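Long-range contacts in CHAD domain protein (Streptomyces chartreusis, PDB 6RN5), which is a phosin, a helical CHAD-domain protein that probably binds polyphosphate and also binds copper ions: residues A115-L119 / V346-Q351; R306-A310 / F362-K368; L178-Q182 / A330-I336; R238-V243 / V280-L284. All blocks are in the same frame, centred on the assembly; numbering follows the deposited sequence.

Interaction 1 (A115-L119 / V346-Q351). With CU (copper (II) ion), chain B.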
loop_
_atom_site.group_PDB
_atom_site.type_symbol
_atom_site.label_atom_id
_atom_site.label_comp_id
_atom_site.label_asym_id
_atom_site.label_seq_id
_atom_site.Cartn_x
_atom_site.Cartn_y
_atom_site.Cartn_z
ATOM N N ALA A 115 -3.355 12.495 5.459
ATOM C CA ALA A 115 -2.730 11.361 4.817
ATOM C C ALA A 115 -1.422 11.751 4.135
ATOM O O ALA A 115 -0.446 11.029 4.238
ATOM C CB ALA A 115 -3.692 10.688 3.855
ATOM N N LEU A 116 -1.384 12.901 3.467
ATOM C CA LEU A 116 -0.148 13.393 2.833
ATOM C C LEU A 116 1.028 13.679 3.800
ATOM O O LEU A 116 2.216 13.484 3.451
ATOM C CB LEU A 116 -0.424 14.690 2.060
ATOM C CG LEU A 116 -1.108 14.606 0.687
ATOM C CD1 LEU A 116 -1.492 16.015 0.277
ATOM C CD2 LEU A 116 -0.239 13.947 -0.383
ATOM N N HIS A 117 0.682 14.224 4.956
ATOM C CA HIS A 117 1.639 14.506 6.015
ATOM C C HIS A 117 2.233 13.182 6.460
ATOM O O HIS A 117 3.455 13.022 6.485
ATOM C CB HIS A 117 0.980 15.227 7.214
ATOM C CG HIS A 117 0.900 16.727 7.077
ATOM N ND1 HIS A 117 1.952 17.502 6.626
ATOM C CD2 HIS A 117 -0.100 17.597 7.378
ATOM C CE1 HIS A 117 1.595 18.777 6.627
ATOM N NE2 HIS A 117 0.356 18.864 7.086
ATOM N N ARG A 118 1.352 12.229 6.735
ATOM C CA ARG A 118 1.742 10.860 7.084
ATOM C C ARG A 118 2.614 10.206 6.017
ATOM O O ARG A 118 3.697 9.668 6.300
ATOM C CB ARG A 118 0.483 10.040 7.327
ATOM C CG ARG A 118 0.712 8.560 7.467
ATOM C CD ARG A 118 -0.474 7.877 8.114
ATOM N NE ARG A 118 -1.720 7.997 7.349
ATOM C CZ ARG A 118 -1.974 7.393 6.184
ATOM N NH1 ARG A 118 -1.058 6.612 5.598
ATOM N NH2 ARG A 118 -3.164 7.566 5.602
ATOM N N LEU A 119 2.165 10.261 4.776
ATOM C CA LEU A 119 2.892 9.630 3.685
ATOM C C LEU A 119 4.235 10.316 3.338
ATOM O O LEU A 119 5.063 9.750 2.594
ATOM C CB LEU A 119 2.020 9.610 2.433
ATOM C CG LEU A 119 0.778 8.755 2.543
ATOM C CD1 LEU A 119 -0.240 9.159 1.476
ATOM C CD2 LEU A 119 1.164 7.292 2.444
ATOM N N VAL A 346 0.118 8.177 -5.010
ATOM C CA VAL A 346 0.390 7.544 -3.746
ATOM C C VAL A 346 -0.810 7.689 -2.821
ATOM O O VAL A 346 -1.243 6.746 -2.150
ATOM C CB VAL A 346 1.620 8.200 -3.064
ATOM C CG1 VAL A 346 1.882 7.600 -1.709
ATOM C CG2 VAL A 346 2.874 7.988 -3.904
ATOM N N LEU A 347 -1.339 8.902 -2.792
ATOM C CA LEU A 347 -2.485 9.234 -1.955
ATOM C C LEU A 347 -3.768 8.481 -2.331
ATOM O O LEU A 347 -4.506 8.049 -1.480
ATOM C CB LEU A 347 -2.698 10.726 -2.041
ATOM C CG LEU A 347 -3.757 11.369 -1.208
ATOM C CD1 LEU A 347 -3.491 11.071 0.260
ATOM C CD2 LEU A 347 -3.676 12.860 -1.512
ATOM N N HIS A 348 -4.037 8.344 -3.614
ATOM C CA HIS A 348 -5.125 7.486 -4.065
ATOM C C HIS A 348 -4.933 6.059 -3.607
ATOM O O HIS A 348 -5.881 5.436 -3.139
ATOM C CB HIS A 348 -5.258 7.534 -5.591
ATOM C CG HIS A 348 -6.205 6.513 -6.150
ATOM N ND1 HIS A 348 -5.790 5.257 -6.539
ATOM C CD2 HIS A 348 -7.545 6.560 -6.373
ATOM C CE1 HIS A 348 -6.842 4.580 -6.995
ATOM N NE2 HIS A 348 -7.918 5.350 -6.891
ATOM N N ALA A 349 -3.710 5.545 -3.711
ATOM C CA ALA A 349 -3.419 4.186 -3.323
ATOM C C ALA A 349 -3.596 3.993 -1.816
ATOM O O ALA A 349 -4.251 3.031 -1.351
ATOM C CB ALA A 349 -1.991 3.825 -3.740
ATOM N N ASP A 350 -3.025 4.918 -1.054
ATOM C CA ASP A 350 -3.238 4.957 0.370
ATOM C C ASP A 350 -4.717 4.864 0.773
ATOM O O ASP A 350 -5.099 4.063 1.646
ATOM C CB ASP A 350 -2.660 6.274 0.941
ATOM C CG ASP A 350 -2.766 6.324 2.435
ATOM O OD1 ASP A 350 -1.996 5.572 3.065
ATOM O OD2 ASP A 350 -3.610 7.083 2.961
ATOM N N GLN A 351 -5.557 5.677 0.144
ATOM C CA GLN A 351 -6.963 5.713 0.532
ATOM C C GLN A 351 -7.669 4.437 0.055
ATOM O O GLN A 351 -8.574 3.956 0.717
ATOM C CB GLN A 351 -7.640 7.000 0.026
ATOM C CG GLN A 351 -7.015 8.252 0.658
ATOM C CD GLN A 351 -7.275 8.286 2.144
ATOM O OE1 GLN A 351 -8.446 8.341 2.560
ATOM N NE2 GLN A 351 -6.202 8.165 2.955
HETATM CU CU CU B . -9.612 4.754 -7.860
HETATM O O HOH W 1 -6.246 8.231 6.000
#
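Leu347 divides its two methyls between neighbours on helix 82-120: CD1 lies 3.6 Å from Ala115 CB and CD2 3.8 Å from Leu116 CD2. Its CG stands anti to the backbone N (chi1 -176°), which swings the fork across to the other helix, where it meets the Leu116 side chain at about a right angle. Leu119 extends this apolar centre, its CD1 touching Leu347 CD1. The same Leu119 CD1 lies 4.1 Å from Val346 CG1. The helices cross steeply, their short axes 104° apart, within the all-helical CHAD fold. The same turn of helix 338-366 also carries a metal ligand: His348, next to Leu347, binds copper through NE2 at 2.0 Å, with His262 and His271 among the other ligands of the ion. At the polar edge Arg118 grips Asp350 in a bidentate, end-on salt bridge, NH1 to OD1 at 2.9 Å and NH2 to OD2 at 2.7 Å. Both oxygens are met on their syn sides, although the guanidinium and carboxylate planes are turned 36° apart. OD2 also accepts Gln351 NE2, 2.8 Å away on its anti side, so three N-H bonds fix the carboxylate. A water accepts from Gln351 NE2 and, weakly, from Arg118 NH2.

Interaction 2 (R306-A310 / F362-K368)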
loop_
_atom_site.group_PDB
_atom_site.type_symbol
_atom_site.label_atom_id
_atom_site.label_comp_id
_atom_site.label_asym_id
_atom_site.label_seq_id
_atom_site.Cartn_x
_atom_site.Cartn_y
_atom_site.Cartn_z
ATOM N N ARG A 306 -21.121 -3.556 18.962
ATOM C CA ARG A 306 -20.805 -4.258 17.739
ATOM C C ARG A 306 -21.374 -3.540 16.522
ATOM O O ARG A 306 -20.652 -3.357 15.543
ATOM C CB ARG A 306 -21.293 -5.702 17.776
ATOM C CG ARG A 306 -21.249 -6.369 16.403
ATOM C CD ARG A 306 -21.441 -7.864 16.515
ATOM N NE ARG A 306 -22.097 -8.459 15.362
ATOM C CZ ARG A 306 -23.371 -8.258 15.015
ATOM N NH1 ARG A 306 -24.177 -7.434 15.707
ATOM N NH2 ARG A 306 -23.841 -8.882 13.940
ATOM N N LEU A 307 -22.637 -3.108 16.580
ATOM C CA LEU A 307 -23.248 -2.409 15.443
ATOM C C LEU A 307 -22.630 -1.054 15.262
ATOM O O LEU A 307 -22.474 -0.593 14.147
ATOM C CB LEU A 307 -24.756 -2.186 15.578
ATOM C CG LEU A 307 -25.677 -3.385 15.419
ATOM C CD1 LEU A 307 -27.127 -2.888 15.298
ATOM C CD2 LEU A 307 -25.262 -4.290 14.258
ATOM N N LEU A 308 -22.281 -0.393 16.352
ATOM C CA LEU A 308 -21.603 0.889 16.202
ATOM C C LEU A 308 -20.227 0.711 15.609
ATOM O O LEU A 308 -19.857 1.485 14.760
ATOM C CB LEU A 308 -21.595 1.670 17.511
ATOM C CG LEU A 308 -23.066 2.015 17.884
ATOM C CD1 LEU A 308 -23.196 2.376 19.368
ATOM C CD2 LEU A 308 -23.702 3.093 16.999
ATOM N N SER A 309 -19.491 -0.328 15.995
ATOM C CA SER A 309 -18.223 -0.576 15.363
ATOM C C SER A 309 -18.380 -0.896 13.856
ATOM O O SER A 309 -17.617 -0.412 13.026
ATOM C CB SER A 309 -17.490 -1.716 16.049
ATOM O OG SER A 309 -16.251 -1.958 15.358
ATOM N N ALA A 310 -19.366 -1.701 13.492
ATOM C CA ALA A 310 -19.586 -2.028 12.069
ATOM C C ALA A 310 -19.876 -0.778 11.298
ATOM O O ALA A 310 -19.376 -0.578 10.191
ATOM C CB ALA A 310 -20.742 -2.997 11.900
ATOM N N PHE A 362 -14.907 -4.056 9.221
ATOM C CA PHE A 362 -16.329 -4.325 9.267
ATOM C C PHE A 362 -16.537 -5.815 9.492
ATOM O O PHE A 362 -17.301 -6.226 10.364
ATOM C CB PHE A 362 -17.025 -3.951 7.966
ATOM C CG PHE A 362 -18.428 -4.476 7.870
ATOM C CD1 PHE A 362 -19.491 -3.775 8.435
ATOM C CD2 PHE A 362 -18.695 -5.698 7.228
ATOM C CE1 PHE A 362 -20.792 -4.283 8.371
ATOM C CE2 PHE A 362 -20.006 -6.187 7.122
ATOM C CZ PHE A 362 -21.048 -5.492 7.705
ATOM N N GLN A 363 -15.872 -6.611 8.670
ATOM C CA GLN A 363 -15.956 -8.070 8.770
ATOM C C GLN A 363 -15.651 -8.631 10.167
ATOM O O GLN A 363 -16.382 -9.463 10.662
ATOM C CB GLN A 363 -15.032 -8.719 7.758
ATOM C CG GLN A 363 -15.368 -10.179 7.498
ATOM C CD GLN A 363 -14.307 -10.861 6.655
ATOM O OE1 GLN A 363 -14.497 -11.073 5.455
ATOM N NE2 GLN A 363 -13.176 -11.181 7.271
ATOM N N GLN A 364 -14.601 -8.152 10.810
ATOM C CA GLN A 364 -14.263 -8.601 12.157
ATOM C C GLN A 364 -15.316 -8.195 13.158
ATOM O O GLN A 364 -15.654 -8.970 14.055
ATOM C CB GLN A 364 -12.915 -8.029 12.610
ATOM C CG GLN A 364 -11.772 -8.338 11.667
ATOM C CD GLN A 364 -11.606 -9.804 11.458
ATOM O OE1 GLN A 364 -11.904 -10.334 10.380
ATOM N NE2 GLN A 364 -11.160 -10.490 12.503
ATOM N N ALA A 365 -15.803 -6.969 13.030
ATOM C CA ALA A 365 -16.849 -6.484 13.896
ATOM C C ALA A 365 -18.156 -7.251 13.677
ATOM O O ALA A 365 -18.883 -7.562 14.636
ATOM C CB ALA A 365 -17.076 -5.011 13.668
ATOM N N TRP A 366 -18.483 -7.532 12.416
ATOM C CA TRP A 366 -19.771 -8.167 12.114
ATOM C C TRP A 366 -19.736 -9.623 12.553
ATOM O O TRP A 366 -20.702 -10.087 13.153
ATOM C CB TRP A 366 -20.103 -8.089 10.642
ATOM C CG TRP A 366 -21.401 -8.655 10.344
ATOM C CD1 TRP A 366 -21.655 -9.911 9.913
ATOM C CD2 TRP A 366 -22.656 -8.009 10.477
ATOM N NE1 TRP A 366 -22.990 -10.086 9.737
ATOM C CE2 TRP A 366 -23.638 -8.936 10.074
ATOM C CE3 TRP A 366 -23.050 -6.717 10.855
ATOM C CZ2 TRP A 366 -24.980 -8.636 10.050
ATOM C CZ3 TRP A 366 -24.399 -6.416 10.852
ATOM C CH2 TRP A 366 -25.354 -7.382 10.436
ATOM N N GLN A 367 -18.626 -10.321 12.283
ATOM C CA GLN A 367 -18.443 -11.709 12.751
ATOM C C GLN A 367 -17.952 -11.811 14.195
ATOM O O GLN A 367 -17.729 -12.916 14.688
ATOM C CB GLN A 367 -17.464 -12.466 11.870
ATOM C CG GLN A 367 -18.054 -12.865 10.532
ATOM C CD GLN A 367 -17.044 -13.562 9.629
ATOM O OE1 GLN A 367 -15.835 -13.347 9.744
ATOM N NE2 GLN A 367 -17.537 -14.408 8.731
ATOM N N LYS A 368 -17.748 -10.676 14.857
ATOM C CA LYS A 368 -17.337 -10.658 16.247
ATOM C C LYS A 368 -15.963 -11.320 16.382
ATOM O O LYS A 368 -15.649 -11.926 17.408
ATOM C CB LYS A 368 -18.399 -11.355 17.115
ATOM C CG LYS A 368 -19.815 -11.263 16.540
ATOM C CD LYS A 368 -20.814 -10.801 17.572
ATOM C CE LYS A 368 -21.086 -11.860 18.621
ATOM N NZ LYS A 368 -22.412 -11.566 19.219
#
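Helices 305-331 and 338-366 run antiparallel here, their short axes 8.6 Å apart at closest approach and 169° between directions, with Ala310 and Phe362 nearest in the backbone register. Small side chains allow this closeness: Ala365 CB lies 3.6 Å from Ser309 OG and also packs against the backbone N of Ala310, while Ala310 CB rests 3.8 Å from Phe362 CE1. The edge of the Phe362 ring meets the Ala310 carbonyl oxygen near the ring plane. Arg306 reaches across to the Trp366 backbone. Its chain runs out extended through CG and CD, then bends at chi3 to bring NE 3.1 Å from the Trp366 carbonyl oxygen in a nearly straight bond; the oxygen sits at the guanidinium edge, but NE lies above the carbonyl plane. NH2 adds a weak bond to the same oxygen and stands 3.7 Å above the six-membered ring of the Trp366 indole, over its centre, a cation-pi contact with the two planes 36° apart. A leucine in place of Arg306 would probably leave the Trp366 carbonyl without this donor and the indole face without its cation. Leu307 CD2 touches Trp366 CZ3 at 4.1 Å. Helix 229-244 packs against Trp366 as well, through Leu239, Thr240 and Val243. The whole is a helical hairpin of the all-helical CHAD fold, in which an arginine of one helix grips the Trp366 carbonyl of the other.

Interaction 3 (L178-Q182 / A330-I336)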
loop_
_atom_site.group_PDB
_atom_site.type_symbol
_atom_site.label_atom_id
_atom_site.label_comp_id
_atom_site.label_asym_id
_atom_site.label_seq_id
_atom_site.Cartn_x
_atom_site.Cartn_y
_atom_site.Cartn_z
ATOM N N LEU A 178 -3.032 22.027 -3.999
ATOM C CA LEU A 178 -4.017 21.793 -5.062
ATOM C C LEU A 178 -5.372 21.326 -4.487
ATOM O O LEU A 178 -6.407 21.872 -4.790
ATOM C CB LEU A 178 -3.464 20.779 -6.056
ATOM C CG LEU A 178 -4.371 20.426 -7.225
ATOM C CD1 LEU A 178 -4.563 21.637 -8.117
ATOM C CD2 LEU A 178 -3.767 19.266 -8.002
ATOM N N LEU A 179 -5.336 20.323 -3.633
ATOM C CA LEU A 179 -6.534 19.810 -3.002
ATOM C C LEU A 179 -7.175 20.838 -2.051
ATOM O O LEU A 179 -8.398 20.961 -1.963
ATOM C CB LEU A 179 -6.198 18.522 -2.253
ATOM C CG LEU A 179 -5.820 17.343 -3.163
ATOM C CD1 LEU A 179 -5.137 16.272 -2.360
ATOM C CD2 LEU A 179 -7.031 16.738 -3.865
ATOM N N ASP A 180 -6.358 21.546 -1.294
ATOM C CA ASP A 180 -6.882 22.623 -0.477
ATOM C C ASP A 180 -7.678 23.648 -1.316
ATOM O O ASP A 180 -8.796 24.013 -0.966
ATOM C CB ASP A 180 -5.716 23.289 0.251
ATOM C CG ASP A 180 -6.155 24.332 1.257
ATOM O OD1 ASP A 180 -7.329 24.672 1.361
ATOM O OD2 ASP A 180 -5.292 24.831 1.957
ATOM N N ARG A 181 -7.111 24.079 -2.445
ATOM C CA ARG A 181 -7.814 24.966 -3.355
ATOM C C ARG A 181 -9.091 24.336 -3.891
ATOM O O ARG A 181 -10.159 24.917 -3.782
ATOM C CB ARG A 181 -6.905 25.401 -4.531
ATOM C CG ARG A 181 -7.563 26.380 -5.503
ATOM C CD ARG A 181 -6.653 26.834 -6.659
ATOM N NE ARG A 181 -7.413 26.871 -7.929
ATOM C CZ ARG A 181 -8.135 27.902 -8.420
ATOM N NH1 ARG A 181 -8.205 29.073 -7.770
ATOM N NH2 ARG A 181 -8.794 27.757 -9.595
ATOM N N GLN A 182 -8.992 23.151 -4.465
ATOM C CA GLN A 182 -10.144 22.512 -5.079
ATOM C C GLN A 182 -11.302 22.179 -4.125
ATOM O O GLN A 182 -12.453 22.456 -4.395
ATOM C CB GLN A 182 -9.700 21.274 -5.835
ATOM C CG GLN A 182 -8.919 21.620 -7.115
ATOM C CD GLN A 182 -8.560 20.371 -7.915
ATOM O OE1 GLN A 182 -8.827 19.213 -7.477
ATOM N NE2 GLN A 182 -7.949 20.583 -9.094
ATOM N N ALA A 330 -8.093 14.975 -8.950
ATOM C CA ALA A 330 -7.145 16.047 -8.905
ATOM C C ALA A 330 -5.914 15.801 -9.810
ATOM O O ALA A 330 -5.350 16.720 -10.361
ATOM C CB ALA A 330 -6.681 16.261 -7.455
ATOM N N ALA A 331 -5.510 14.562 -9.946
ATOM C CA ALA A 331 -4.399 14.197 -10.814
ATOM C C ALA A 331 -4.674 14.448 -12.296
ATOM O O ALA A 331 -3.734 14.505 -13.077
ATOM C CB ALA A 331 -4.054 12.720 -10.604
ATOM N N ARG A 332 -5.948 14.620 -12.662
ATOM C CA ARG A 332 -6.292 14.994 -14.024
ATOM C C ARG A 332 -6.378 16.507 -14.248
ATOM O O ARG A 332 -6.690 16.929 -15.326
ATOM C CB ARG A 332 -7.628 14.409 -14.398
ATOM C CG ARG A 332 -7.784 12.957 -14.057
ATOM C CD ARG A 332 -9.037 12.385 -14.709
ATOM N NE ARG A 332 -8.675 11.571 -15.881
ATOM C CZ ARG A 332 -8.649 11.986 -17.151
ATOM N NH1 ARG A 332 -8.271 11.142 -18.106
ATOM N NH2 ARG A 332 -9.004 13.228 -17.492
ATOM N N THR A 333 -6.137 17.321 -13.232
ATOM C CA THR A 333 -6.156 18.757 -13.386
ATOM C C THR A 333 -5.081 19.159 -14.420
ATOM O O THR A 333 -3.958 18.666 -14.345
ATOM C CB THR A 333 -5.780 19.416 -12.059
ATOM O OG1 THR A 333 -6.678 18.963 -11.055
ATOM C CG2 THR A 333 -5.815 20.954 -12.128
ATOM N N PRO A 334 -5.418 20.028 -15.396
ATOM C CA PRO A 334 -4.416 20.305 -16.441
ATOM C C PRO A 334 -3.268 21.139 -15.892
ATOM O O PRO A 334 -3.439 21.848 -14.893
ATOM C CB PRO A 334 -5.201 21.039 -17.506
ATOM C CG PRO A 334 -6.407 21.582 -16.824
ATOM C CD PRO A 334 -6.684 20.746 -15.597
ATOM N N ARG A 335 -2.096 20.982 -16.499
ATOM C CA ARG A 335 -0.871 21.719 -16.138
ATOM C C ARG A 335 -0.280 21.396 -14.747
ATOM O O ARG A 335 0.545 22.116 -14.258
ATOM C CB ARG A 335 -1.063 23.248 -16.300
ATOM C CG ARG A 335 -1.193 23.748 -17.763
ATOM C CD ARG A 335 -1.233 25.292 -17.815
ATOM N NE ARG A 335 -2.299 25.682 -16.911
ATOM C CZ ARG A 335 -2.186 26.271 -15.719
ATOM N NH1 ARG A 335 -1.007 26.712 -15.255
ATOM N NH2 ARG A 335 -3.312 26.473 -15.013
ATOM N N ILE A 336 -0.631 20.297 -14.102
ATOM C CA ILE A 336 0.078 20.031 -12.870
ATOM C C ILE A 336 1.405 19.405 -13.196
ATOM O O ILE A 336 1.553 18.741 -14.215
ATOM C CB ILE A 336 -0.708 19.161 -11.876
ATOM C CG1 ILE A 336 -1.108 17.805 -12.511
ATOM C CG2 ILE A 336 -1.890 19.981 -11.363
ATOM C CD1 ILE A 336 -1.769 16.866 -11.525
#
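A small, partly buried contact of mixed character fastens the last part of helix 305-331, and the turn after it, to helix 170-198 in the helical CHAD fold. The turn is a type II beta turn from Thr333 to Ile336. Ala330 sits at the apolar centre, its CB 3.6 Å from Leu179 CD2; the Gln182 amide oxygen also rests against this methyl. Leu178 bridges Ala330 and Ile336, its CD2 passing the Ala330 carbonyl oxygen and meeting Ile336 CG2 at 3.9 Å, where the two side chains cross at about a right angle. Leu344 and Leu347 of helix 338-366 pack on Leu179, and Ile336 touches Pro338 of the second subunit, which places the contact beside the dimer interface. The polar link runs through Thr333, whose OG1 accepts a bond from Gln182 and donates one to the Ala330 carbonyl oxygen. A valine here would probably leave the Gln182 amide without its acceptor and the turn less firmly tied to helix 170-198. Gln182, extended beyond CG, brings NE2 to 2.8 Å from Thr333 OG1, with the hydroxyl oxygen nearly in the amide plane. Thr333 OG1 in turn lies 2.7 Å from the Ala330 carbonyl oxygen, which Thr333 N approaches from the same face at 3.0 Å.

Interaction 4 (R238-V243 / V280-L284). With SO4 (sulfate ion), chain F.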
loop_
_atom_site.group_PDB
_atom_site.type_symbol
_atom_site.label_atom_id
_atom_site.label_comp_id
_atom_site.label_asym_id
_atom_site.label_seq_id
_atom_site.Cartn_x
_atom_site.Cartn_y
_atom_site.Cartn_z
ATOM N N ARG A 238 -33.009 -7.590 5.696
ATOM C CA ARG A 238 -32.421 -6.974 4.470
ATOM C C ARG A 238 -30.914 -6.688 4.638
ATOM O O ARG A 238 -30.097 -6.971 3.731
ATOM C CB ARG A 238 -33.201 -5.743 4.068
ATOM C CG ARG A 238 -34.542 -6.079 3.519
ATOM C CD ARG A 238 -35.255 -4.835 3.071
ATOM N NE ARG A 238 -35.683 -3.905 4.114
ATOM C CZ ARG A 238 -36.893 -3.916 4.710
ATOM N NH1 ARG A 238 -37.772 -4.891 4.463
ATOM N NH2 ARG A 238 -37.235 -2.968 5.583
ATOM N N LEU A 239 -30.531 -6.225 5.833
ATOM C CA LEU A 239 -29.116 -5.974 6.145
ATOM C C LEU A 239 -28.290 -7.307 6.141
ATOM O O LEU A 239 -27.284 -7.456 5.452
ATOM C CB LEU A 239 -29.038 -5.297 7.529
ATOM C CG LEU A 239 -27.634 -5.228 8.160
ATOM C CD1 LEU A 239 -26.713 -4.434 7.210
ATOM C CD2 LEU A 239 -27.646 -4.591 9.551
ATOM N N THR A 240 -28.729 -8.270 6.940
ATOM C CA THR A 240 -28.006 -9.522 7.107
ATOM C C THR A 240 -27.918 -10.297 5.768
ATOM O O THR A 240 -26.895 -10.911 5.487
ATOM C CB THR A 240 -28.642 -10.382 8.221
ATOM O OG1 THR A 240 -29.996 -10.672 7.884
ATOM C CG2 THR A 240 -28.664 -9.642 9.566
ATOM N N ASP A 241 -28.960 -10.259 4.936
ATOM C CA ASP A 241 -28.873 -10.915 3.629
ATOM C C ASP A 241 -27.854 -10.211 2.729
ATOM O O ASP A 241 -27.129 -10.875 1.989
ATOM C CB ASP A 241 -30.203 -10.909 2.914
ATOM C CG ASP A 241 -31.259 -11.715 3.644
ATOM O OD1 ASP A 241 -30.944 -12.531 4.549
ATOM O OD2 ASP A 241 -32.429 -11.465 3.366
ATOM N N ALA A 242 -27.810 -8.879 2.787
ATOM C CA ALA A 242 -26.827 -8.136 1.999
ATOM C C ALA A 242 -25.406 -8.392 2.453
ATOM O O ALA A 242 -24.503 -8.555 1.627
ATOM C CB ALA A 242 -27.135 -6.635 1.992
ATOM N N VAL A 243 -25.206 -8.442 3.763
ATOM C CA VAL A 243 -23.908 -8.771 4.264
ATOM C C VAL A 243 -23.454 -10.174 3.789
ATOM O O VAL A 243 -22.320 -10.326 3.282
ATOM C CB VAL A 243 -23.861 -8.674 5.785
ATOM C CG1 VAL A 243 -22.562 -9.302 6.306
ATOM C CG2 VAL A 243 -24.001 -7.193 6.211
ATOM N N VAL A 280 -24.747 -1.807 1.916
ATOM C CA VAL A 280 -24.753 -2.289 3.269
ATOM C C VAL A 280 -24.654 -1.152 4.304
ATOM O O VAL A 280 -25.339 -1.205 5.316
ATOM C CB VAL A 280 -23.682 -3.366 3.454
ATOM C CG1 VAL A 280 -23.334 -3.611 4.910
ATOM C CG2 VAL A 280 -24.173 -4.653 2.795
ATOM N N ARG A 281 -23.858 -0.127 4.041
ATOM C CA ARG A 281 -23.782 1.041 4.955
ATOM C C ARG A 281 -25.184 1.614 5.133
ATOM O O ARG A 281 -25.626 1.881 6.226
ATOM C CB ARG A 281 -22.907 2.144 4.370
ATOM C CG ARG A 281 -22.638 3.317 5.304
ATOM C CD ARG A 281 -21.710 4.354 4.670
ATOM N NE ARG A 281 -21.860 5.621 5.350
ATOM C CZ ARG A 281 -22.756 6.533 5.000
ATOM N NH1 ARG A 281 -23.534 6.350 3.944
ATOM N NH2 ARG A 281 -22.856 7.650 5.686
ATOM N N LEU A 282 -25.904 1.810 4.046
ATOM C CA LEU A 282 -27.274 2.343 4.184
ATOM C C LEU A 282 -28.234 1.388 4.901
ATOM O O LEU A 282 -29.061 1.853 5.675
ATOM C CB LEU A 282 -27.873 2.768 2.839
ATOM C CG LEU A 282 -27.094 3.848 2.092
ATOM C CD1 LEU A 282 -27.653 4.014 0.691
ATOM C CD2 LEU A 282 -27.086 5.190 2.809
ATOM N N LEU A 283 -28.121 0.075 4.637
ATOM C CA LEU A 283 -29.040 -0.892 5.224
ATOM C C LEU A 283 -28.772 -0.939 6.754
ATOM O O LEU A 283 -29.670 -1.125 7.562
ATOM C CB LEU A 283 -28.874 -2.276 4.596
ATOM C CG LEU A 283 -29.386 -2.436 3.155
ATOM C CD1 LEU A 283 -28.846 -3.686 2.469
ATOM C CD2 LEU A 283 -30.904 -2.431 3.061
ATOM N N LEU A 284 -27.532 -0.783 7.126
ATOM C CA LEU A 284 -27.177 -0.835 8.544
ATOM C C LEU A 284 -27.792 0.353 9.273
ATOM O O LEU A 284 -28.359 0.230 10.352
ATOM C CB LEU A 284 -25.665 -0.925 8.716
ATOM C CG LEU A 284 -25.209 -0.707 10.162
ATOM C CD1 LEU A 284 -25.815 -1.751 11.056
ATOM C CD2 LEU A 284 -23.699 -0.794 10.225
HETATM S S SO4 F . -24.847 10.678 4.575
HETATM O O1 SO4 F . -26.195 11.265 4.843
HETATM O O2 SO4 F . -24.111 10.559 5.840
HETATM O O3 SO4 F . -24.940 9.311 3.923
HETATM O O4 SO4 F . -24.125 11.661 3.737
#
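The apolar packing centres on Leu239 and Leu283, whose backbones come nearest to each other across the two helices. A chi1 of 167° lays the Leu239 fork against helix 274-295: CD1 lies against Leu283 CB at 4.0 Å, and CD2 meets Leu284 CD1 at 3.7 Å, the side chains of Leu239 and Leu284 lying side by side and pointing the same way. Leu283 answers from the other helix. Its CD1 presses on Ala242 CB at 3.4 Å, a tight carbon pair, and also touches the backbone oxygen of Arg238, while CD2 reaches the Arg238 CB. Val280 straddles the next turn, CG2 on Ala242 CB at 3.7 Å and CG1 on Val243 CG2 at 3.9 Å. Helices 229-244 and 274-295 thus form an antiparallel pair of the CHAD bundle, crossing at -156° with the short axes 9.1 Å apart. Leu314 of helix 305-331 packs on Val280 and Leu284, and Phe362 of helix 338-366 on Val243. No hydrogen bond joins the two segments. The polar chemistry lies instead on Arg281, whose CB leaves its helix away from helix 229-244. It holds a sulfate, probably from the crystallisation liquor, at its guanidinium edge: NH1 bonds O3 at 3.3 Å, and NH2 shares itself between O2 and O3. Asn315 accepts from Arg281 NE.

Helix 338-366 takes part in interactions 1 and 2, about 26 Å apart between centres, and helix 305-331 in interactions 2 and 3. Interaction 1 is the most buried; the other three are only partly so. Interactions 1 and 3 touch through Leu347 and Leu179, and both reach the second subunit; interactions 2 and 4, with no other chain touching them, join through Trp366 packed on Leu239 and Val243, and Phe362 on Val243. Chemistry changes with place: a salt bridge edges the leucines of interaction 1, an arginine meets a carbonyl and an indole in interaction 2, an amide-hydroxyl bond ties the turn in interaction 3, and interaction 4 is wholly apolar between its helices.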